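Local coordinates for orotidine 5'-phosphate decarboxylase (Lactobacillus acidophilus, PDB 3TFX), which probably catalyses the decarboxylation of orotidine 5'-monophosphate to UMP, the last step of de novo UMP synthesis, as a TIM-barrel homodimer, at residues A[117-122]-A[180-185]; A[121-126]-A[147-152]; A[161-164]-A[170-173]. All coordinates share one frame; numbering follows the deposited sequence.

Contact 1 (A[117-122]-A[180-185])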
# COMPACT_ATOMS: atom_id res chain seq x y z
N LYS A 117 -7.11 -2.90 -14.78
CA LYS A 117 -7.68 -4.08 -14.12
C LYS A 117 -7.30 -4.04 -12.64
O LYS A 117 -6.16 -3.76 -12.31
CB LYS A 117 -7.17 -5.37 -14.79
CG LYS A 117 -7.52 -5.47 -16.27
CD LYS A 117 -8.91 -6.07 -16.43
CE LYS A 117 -9.78 -5.32 -17.43
NZ LYS A 117 -9.49 -5.65 -18.84
N LEU A 118 -8.28 -4.30 -11.77
CA LEU A 118 -8.05 -4.28 -10.33
C LEU A 118 -7.81 -5.70 -9.84
O LEU A 118 -8.67 -6.56 -9.96
CB LEU A 118 -9.26 -3.70 -9.59
CG LEU A 118 -9.26 -3.65 -8.06
CD1 LEU A 118 -8.11 -2.78 -7.55
CD2 LEU A 118 -10.64 -3.15 -7.55
N LEU A 119 -6.64 -5.92 -9.27
CA LEU A 119 -6.30 -7.26 -8.81
C LEU A 119 -6.22 -7.28 -7.30
O LEU A 119 -5.61 -6.39 -6.70
CB LEU A 119 -4.96 -7.70 -9.42
CG LEU A 119 -4.84 -7.64 -10.95
CD1 LEU A 119 -3.38 -7.76 -11.37
CD2 LEU A 119 -5.68 -8.75 -11.58
N ALA A 120 -6.82 -8.29 -6.69
CA ALA A 120 -6.80 -8.41 -5.23
C ALA A 120 -5.66 -9.29 -4.78
O ALA A 120 -5.42 -10.38 -5.34
CB ALA A 120 -8.12 -8.97 -4.70
N VAL A 121 -4.93 -8.79 -3.80
CA VAL A 121 -4.00 -9.60 -3.07
C VAL A 121 -4.79 -10.27 -1.98
O VAL A 121 -5.72 -9.69 -1.39
CB VAL A 121 -2.84 -8.77 -2.48
CG1 VAL A 121 -2.10 -9.54 -1.37
CG2 VAL A 121 -1.90 -8.35 -3.61
N THR A 122 -4.41 -11.50 -1.71
CA THR A 122 -5.16 -12.36 -0.85
C THR A 122 -4.33 -12.47 0.46
O THR A 122 -4.40 -11.56 1.33
CB THR A 122 -5.46 -13.65 -1.68
OG1 THR A 122 -6.87 -13.82 -1.87
CG2 THR A 122 -4.77 -14.89 -1.20
N LEU A 180 -9.28 -12.66 -13.77
CA LEU A 180 -7.87 -12.82 -14.12
C LEU A 180 -7.12 -13.51 -13.01
O LEU A 180 -7.10 -13.05 -11.88
CB LEU A 180 -7.24 -11.46 -14.43
CG LEU A 180 -7.81 -10.73 -15.66
CD1 LEU A 180 -7.33 -9.30 -15.68
CD2 LEU A 180 -7.50 -11.45 -17.02
N TYR A 181 -6.48 -14.63 -13.33
CA TYR A 181 -5.62 -15.30 -12.36
C TYR A 181 -4.18 -14.96 -12.72
O TYR A 181 -3.63 -15.48 -13.70
CB TYR A 181 -5.91 -16.81 -12.32
CG TYR A 181 -7.38 -17.09 -12.10
CD1 TYR A 181 -7.91 -17.15 -10.82
CD2 TYR A 181 -8.25 -17.26 -13.18
CE1 TYR A 181 -9.27 -17.39 -10.59
CE2 TYR A 181 -9.63 -17.51 -12.96
CZ TYR A 181 -10.12 -17.56 -11.67
OH TYR A 181 -11.46 -17.78 -11.44
N VAL A 182 -3.59 -14.04 -11.95
CA VAL A 182 -2.25 -13.50 -12.22
C VAL A 182 -1.22 -14.16 -11.30
O VAL A 182 -1.32 -14.06 -10.07
CB VAL A 182 -2.22 -11.98 -12.08
CG1 VAL A 182 -0.79 -11.43 -12.29
CG2 VAL A 182 -3.20 -11.33 -13.07
N THR A 183 -0.25 -14.85 -11.91
CA THR A 183 0.64 -15.77 -11.18
C THR A 183 2.13 -15.42 -11.33
O THR A 183 2.69 -15.59 -12.41
CB THR A 183 0.42 -17.24 -11.64
OG1 THR A 183 0.80 -17.36 -13.01
CG2 THR A 183 -1.04 -17.65 -11.52
N PRO A 184 2.78 -14.94 -10.23
CA PRO A 184 4.21 -14.52 -10.25
C PRO A 184 5.36 -15.53 -10.10
O PRO A 184 6.53 -15.19 -10.37
CB PRO A 184 4.30 -13.50 -9.09
CG PRO A 184 3.23 -13.91 -8.15
CD PRO A 184 2.11 -14.51 -8.99
N GLY A 185 5.11 -16.75 -9.67
CA GLY A 185 6.31 -17.58 -9.31
C GLY A 185 7.14 -18.19 -10.45
O GLY A 185 7.92 -19.12 -10.22

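Contact 2 (A[121-126]-A[147-152])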
# COMPACT_ATOMS: atom_id res chain seq x y z
N VAL A 121 -4.93 -8.79 -3.80
CA VAL A 121 -4.00 -9.60 -3.07
C VAL A 121 -4.79 -10.27 -1.98
O VAL A 121 -5.72 -9.69 -1.39
CB VAL A 121 -2.84 -8.77 -2.48
CG1 VAL A 121 -2.10 -9.54 -1.37
CG2 VAL A 121 -1.90 -8.35 -3.61
N THR A 122 -4.41 -11.50 -1.71
CA THR A 122 -5.16 -12.36 -0.85
C THR A 122 -4.33 -12.47 0.46
O THR A 122 -4.40 -11.56 1.33
CB THR A 122 -5.46 -13.65 -1.68
OG1 THR A 122 -6.87 -13.82 -1.87
CG2 THR A 122 -4.77 -14.89 -1.20
N GLU A 123 -3.54 -13.53 0.59
CA GLU A 123 -2.54 -13.60 1.64
C GLU A 123 -1.19 -13.53 0.98
O GLU A 123 -0.94 -14.26 0.02
CB GLU A 123 -2.68 -14.90 2.46
CG GLU A 123 -3.96 -14.98 3.32
CD GLU A 123 -3.98 -13.99 4.48
OE1 GLU A 123 -2.91 -13.44 4.85
OE2 GLU A 123 -5.06 -13.75 5.03
N LEU A 124 -0.33 -12.65 1.45
CA LEU A 124 1.01 -12.52 0.89
C LEU A 124 1.80 -13.82 1.10
O LEU A 124 1.57 -14.54 2.08
CB LEU A 124 1.75 -11.34 1.54
CG LEU A 124 1.22 -9.92 1.27
CD1 LEU A 124 1.76 -8.96 2.32
CD2 LEU A 124 1.61 -9.45 -0.13
N THR A 125 2.72 -14.11 0.18
CA THR A 125 3.57 -15.31 0.30
C THR A 125 4.41 -15.23 1.58
O THR A 125 4.91 -16.25 2.07
CB THR A 125 4.50 -15.52 -0.93
OG1 THR A 125 5.41 -14.42 -1.06
CG2 THR A 125 3.68 -15.64 -2.23
N SER A 126 4.54 -14.02 2.14
CA SER A 126 5.33 -13.81 3.36
C SER A 126 4.59 -14.28 4.61
O SER A 126 5.19 -14.47 5.67
CB SER A 126 5.75 -12.35 3.50
OG SER A 126 4.63 -11.48 3.54
N LEU A 147 -9.37 -18.69 -0.70
CA LEU A 147 -10.56 -18.81 -1.53
C LEU A 147 -11.65 -17.79 -1.11
O LEU A 147 -12.27 -17.14 -1.96
CB LEU A 147 -11.09 -20.25 -1.50
CG LEU A 147 -12.48 -20.52 -2.11
CD1 LEU A 147 -12.46 -20.22 -3.58
CD2 LEU A 147 -12.96 -21.98 -1.85
N SER A 148 -11.85 -17.64 0.19
CA SER A 148 -12.82 -16.68 0.74
C SER A 148 -12.51 -15.22 0.34
O SER A 148 -13.40 -14.48 -0.08
CB SER A 148 -12.85 -16.82 2.26
OG SER A 148 -13.73 -15.89 2.85
N LEU A 149 -11.25 -14.83 0.47
CA LEU A 149 -10.80 -13.50 0.04
C LEU A 149 -10.97 -13.32 -1.48
O LEU A 149 -11.43 -12.29 -1.94
CB LEU A 149 -9.33 -13.30 0.42
CG LEU A 149 -8.94 -12.51 1.68
CD1 LEU A 149 -10.06 -12.22 2.67
CD2 LEU A 149 -7.74 -13.11 2.35
N ALA A 150 -10.61 -14.35 -2.25
CA ALA A 150 -10.74 -14.30 -3.70
C ALA A 150 -12.21 -14.16 -4.15
O ALA A 150 -12.52 -13.28 -4.96
CB ALA A 150 -10.07 -15.49 -4.35
N LYS A 151 -13.09 -15.00 -3.62
CA LYS A 151 -14.52 -14.95 -3.95
C LYS A 151 -15.11 -13.57 -3.64
O LYS A 151 -15.80 -12.97 -4.48
CB LYS A 151 -15.30 -16.02 -3.20
CG LYS A 151 -15.17 -17.43 -3.77
CD LYS A 151 -15.93 -18.46 -2.95
CE LYS A 151 -17.45 -18.29 -3.06
NZ LYS A 151 -17.97 -18.57 -4.44
N MSE A 152 -14.80 -13.06 -2.45
CA MSE A 152 -15.25 -11.74 -2.04
C MSE A 152 -14.76 -10.64 -2.97
O MSE A 152 -15.52 -9.73 -3.29
CB MSE A 152 -14.83 -11.43 -0.60
CG MSE A 152 -15.44 -10.13 -0.05
SE MSE A 152 -14.55 -9.51 1.58
CE MSE A 152 -12.79 -9.13 0.84

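Contact 3 (A[161-164]-A[170-173])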
# COMPACT_ATOMS: atom_id res chain seq x y z
N VAL A 161 -7.22 -11.83 -9.25
CA VAL A 161 -6.42 -12.00 -8.04
C VAL A 161 -4.96 -12.35 -8.38
O VAL A 161 -4.66 -12.89 -9.44
CB VAL A 161 -6.95 -13.14 -7.14
CG1 VAL A 161 -8.18 -12.71 -6.40
CG2 VAL A 161 -7.17 -14.43 -7.97
N ILE A 162 -4.06 -12.05 -7.45
CA ILE A 162 -2.71 -12.59 -7.48
C ILE A 162 -2.76 -13.90 -6.72
O ILE A 162 -3.15 -13.91 -5.56
CB ILE A 162 -1.71 -11.64 -6.77
CG1 ILE A 162 -1.87 -10.18 -7.25
CG2 ILE A 162 -0.26 -12.22 -6.83
CD1 ILE A 162 -1.66 -9.93 -8.74
N CYS A 163 -2.36 -14.99 -7.37
CA CYS A 163 -2.30 -16.29 -6.72
C CYS A 163 -1.10 -17.06 -7.23
O CYS A 163 -0.48 -16.66 -8.20
CB CYS A 163 -3.59 -17.09 -6.97
SG CYS A 163 -3.94 -17.43 -8.73
N SER A 164 -0.76 -18.16 -6.57
CA SER A 164 0.31 -19.02 -7.03
C SER A 164 -0.23 -19.89 -8.17
O SER A 164 -1.43 -20.17 -8.21
CB SER A 164 0.80 -19.92 -5.90
OG SER A 164 0.18 -21.18 -6.03
N LYS A 170 -8.31 -24.45 -7.81
CA LYS A 170 -9.33 -24.23 -6.77
C LYS A 170 -10.05 -22.89 -6.94
O LYS A 170 -11.27 -22.82 -6.85
CB LYS A 170 -8.75 -24.29 -5.35
CG LYS A 170 -8.23 -25.65 -4.91
CD LYS A 170 -7.39 -25.53 -3.61
CE LYS A 170 -6.11 -24.66 -3.79
NZ LYS A 170 -5.32 -24.50 -2.53
N LEU A 171 -9.28 -21.82 -7.19
CA LEU A 171 -9.88 -20.50 -7.37
C LEU A 171 -10.80 -20.49 -8.58
O LEU A 171 -11.95 -20.06 -8.48
CB LEU A 171 -8.83 -19.39 -7.43
CG LEU A 171 -7.90 -19.25 -6.20
CD1 LEU A 171 -7.09 -17.97 -6.26
CD2 LEU A 171 -8.65 -19.32 -4.89
N HIS A 172 -10.31 -21.01 -9.71
CA HIS A 172 -11.09 -21.09 -10.95
C HIS A 172 -12.37 -21.92 -10.76
O HIS A 172 -13.45 -21.45 -11.10
CB HIS A 172 -10.23 -21.63 -12.10
CG HIS A 172 -10.99 -21.84 -13.37
ND1 HIS A 172 -11.57 -23.05 -13.70
CD2 HIS A 172 -11.28 -21.00 -14.39
CE1 HIS A 172 -12.18 -22.94 -14.87
NE2 HIS A 172 -12.01 -21.71 -15.31
N GLU A 173 -12.24 -23.12 -10.19
CA GLU A 173 -13.37 -23.99 -9.84
C GLU A 173 -14.51 -23.22 -9.18
O GLU A 173 -15.68 -23.47 -9.46
CB GLU A 173 -12.93 -25.09 -8.84
CG GLU A 173 -12.53 -26.43 -9.43
CD GLU A 173 -13.72 -27.36 -9.73
OE1 GLU A 173 -13.51 -28.59 -9.81
OE2 GLU A 173 -14.86 -26.87 -9.92

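Contact 1 (A[117-122]-A[180-185])
Leu-119 and Leu-180 lie nearest each other across two strands of the barrel, 117-121 and 180-183, with their CA atoms 7.8 Å apart. The strand axes approach to 8.7 Å and their N-to-C directions differ by 61°. The two are not neighbours in the closed parallel sheet. Strand 160-162 runs between them, so no hydrogen bond joins them and side chains alone make the contact. Lys-117, Leu-119, Leu-180 and Val-182 all point toward the opposite segment, into the barrel.

Leu-119 is the middle piece. Leu-119 CD2 packs on Val-182 CG2 at 3.9 Å, and CD1 is almost as close to the same methyl. CG2 therefore sits against the fork of the leucine, and the two side chains cross at about a right angle. In Val-182 this methyl is the one anti to the carbonyl carbon, while CG1 is anti to the backbone N (chi1 177°). The same leucine methyl, Leu-119 CD2, also reaches CB of Leu-180 at 4.2 Å.

Lys-117 adds the more exposed edge. Its aliphatic chain bends at chi2 (-86°), and CB, CG and CD all lie near one methyl, CD1 of Leu-180. The closest of the three is Lys-117 CD, at 3.7 Å from Leu-180 CD1. Lys-117 also touches Asp-159, and Leu-119 rests on Phe-86 of strand 86-90.

Leu-119 and Val-182 are buried, while Lys-117 and Leu-180 remain partly exposed. The contact is wholly apolar, and even the lysine gives it only methylene groups. It rests on the fit of these groups inside the barrel, with no directional bond across it.

Contact 2 (A[121-126]-A[147-152])
Thr-122 meets Leu-149 where the loop after strand 117-121 passes helix 142-155. Their CA atoms are 5.8 Å apart. OG1 of Thr-122 does the touching, 3.4 Å from CB of Leu-149. Thr-122 OG1 is also 3.8 Å from the backbone N of Ala-150, too far for a hydrogen bond. It makes a weak hydrogen bond to Val-146 O, one turn before Ala-150, so the hydroxyl sits beside the helix backbone.

Both side chains have unusual torsions. Chi1 of Thr-122 is -117°, away from any staggered position. Leu-149 is likewise off the usual rotamers, with chi2 at 13°. Leu-149 CD2 is in van der Waals contact with Thr-122 O and Glu-123 OE2, at 3.8 Å from each.

Glu-123 folds back to get there. Its CG is anti to the carbonyl carbon and its chain bends at chi2 (-68°). The side chains of Glu-123 and Leu-149 cross at about a right angle. OE2 is held by hydrogen bonds from Gln-136 NE2 and Gln-145 NE2. Leu-149 also packs on Glu-135 of the second subunit, so this helix face borders the dimer interface.

In TIM barrels the loops at the C-terminal ends of the strands carry the active site. This loop packs on helix 142-155, which leads to strand 160-162. It holds Thr-125, predicted to bind substrate, and Leu-124, which packs on Lys-64, the predicted proton donor.

Contact 3 (A[161-164]-A[170-173])
Leu-171 has CG anti to its carbonyl carbon (chi1 -58°) and CD1 extended beyond it (chi2 -169°), which sends this methyl toward Val-161 and Cys-163. Cys-163 places SG between its backbone N and carbonyl carbon (chi1 60°), which leaves SG as well as CB against Leu-171 CD1. The three residues pack within a beta-alpha-beta unit of the TIM barrel, formed by strand 160-162, helix 168-175 and strand 180-183. Val-161 lies on the strand and Cys-163 just after it. Both point toward the helix, on the outer side of the sheet.

The contact converges on one methyl. CD1 of Leu-171 lies 3.9 Å from CG2 of Val-161, and these two side chains cross obliquely. No hydrogen bond links the segments, and all three residues are buried.

Other parts of the fold close in around them. Leu-171 also packs on Tyr-181 of strand 180-183, and on Val-146 and Ala-150 of helix 142-155. Val-161 touches Ala-150 as well, so the two helices and the strands share one apolar layer. Cys-163 comes closer with CB than with SG: Cys-163 CB is 3.7 Å from Leu-171 CD1, and SG is 4.0 Å from the same methyl.

Contact 1 lies inside the barrel, while contact 3 packs a helix against its outer side. Strand 160-162 joins them: Leu-180 O is 2.9 Å from Val-161 N, and Val-182 N is 3.0 Å from Val-161 O, both probable hydrogen bonds. Contact 2 continues from contact 1 through Val-121 and Thr-122, and meets contact 3 where Ala-150 CB packs 3.9 Å from Val-161 CG1. The centres of the three contacts lie 8 to 9 Å from one another. Contact 1 comes nearest the predicted substrate residues, with the side chain of Val-182 about 7 Å from that of Lys-35. Contact 3 stands off, the side chain of Val-161 being about 11 Å from that of Lys-64.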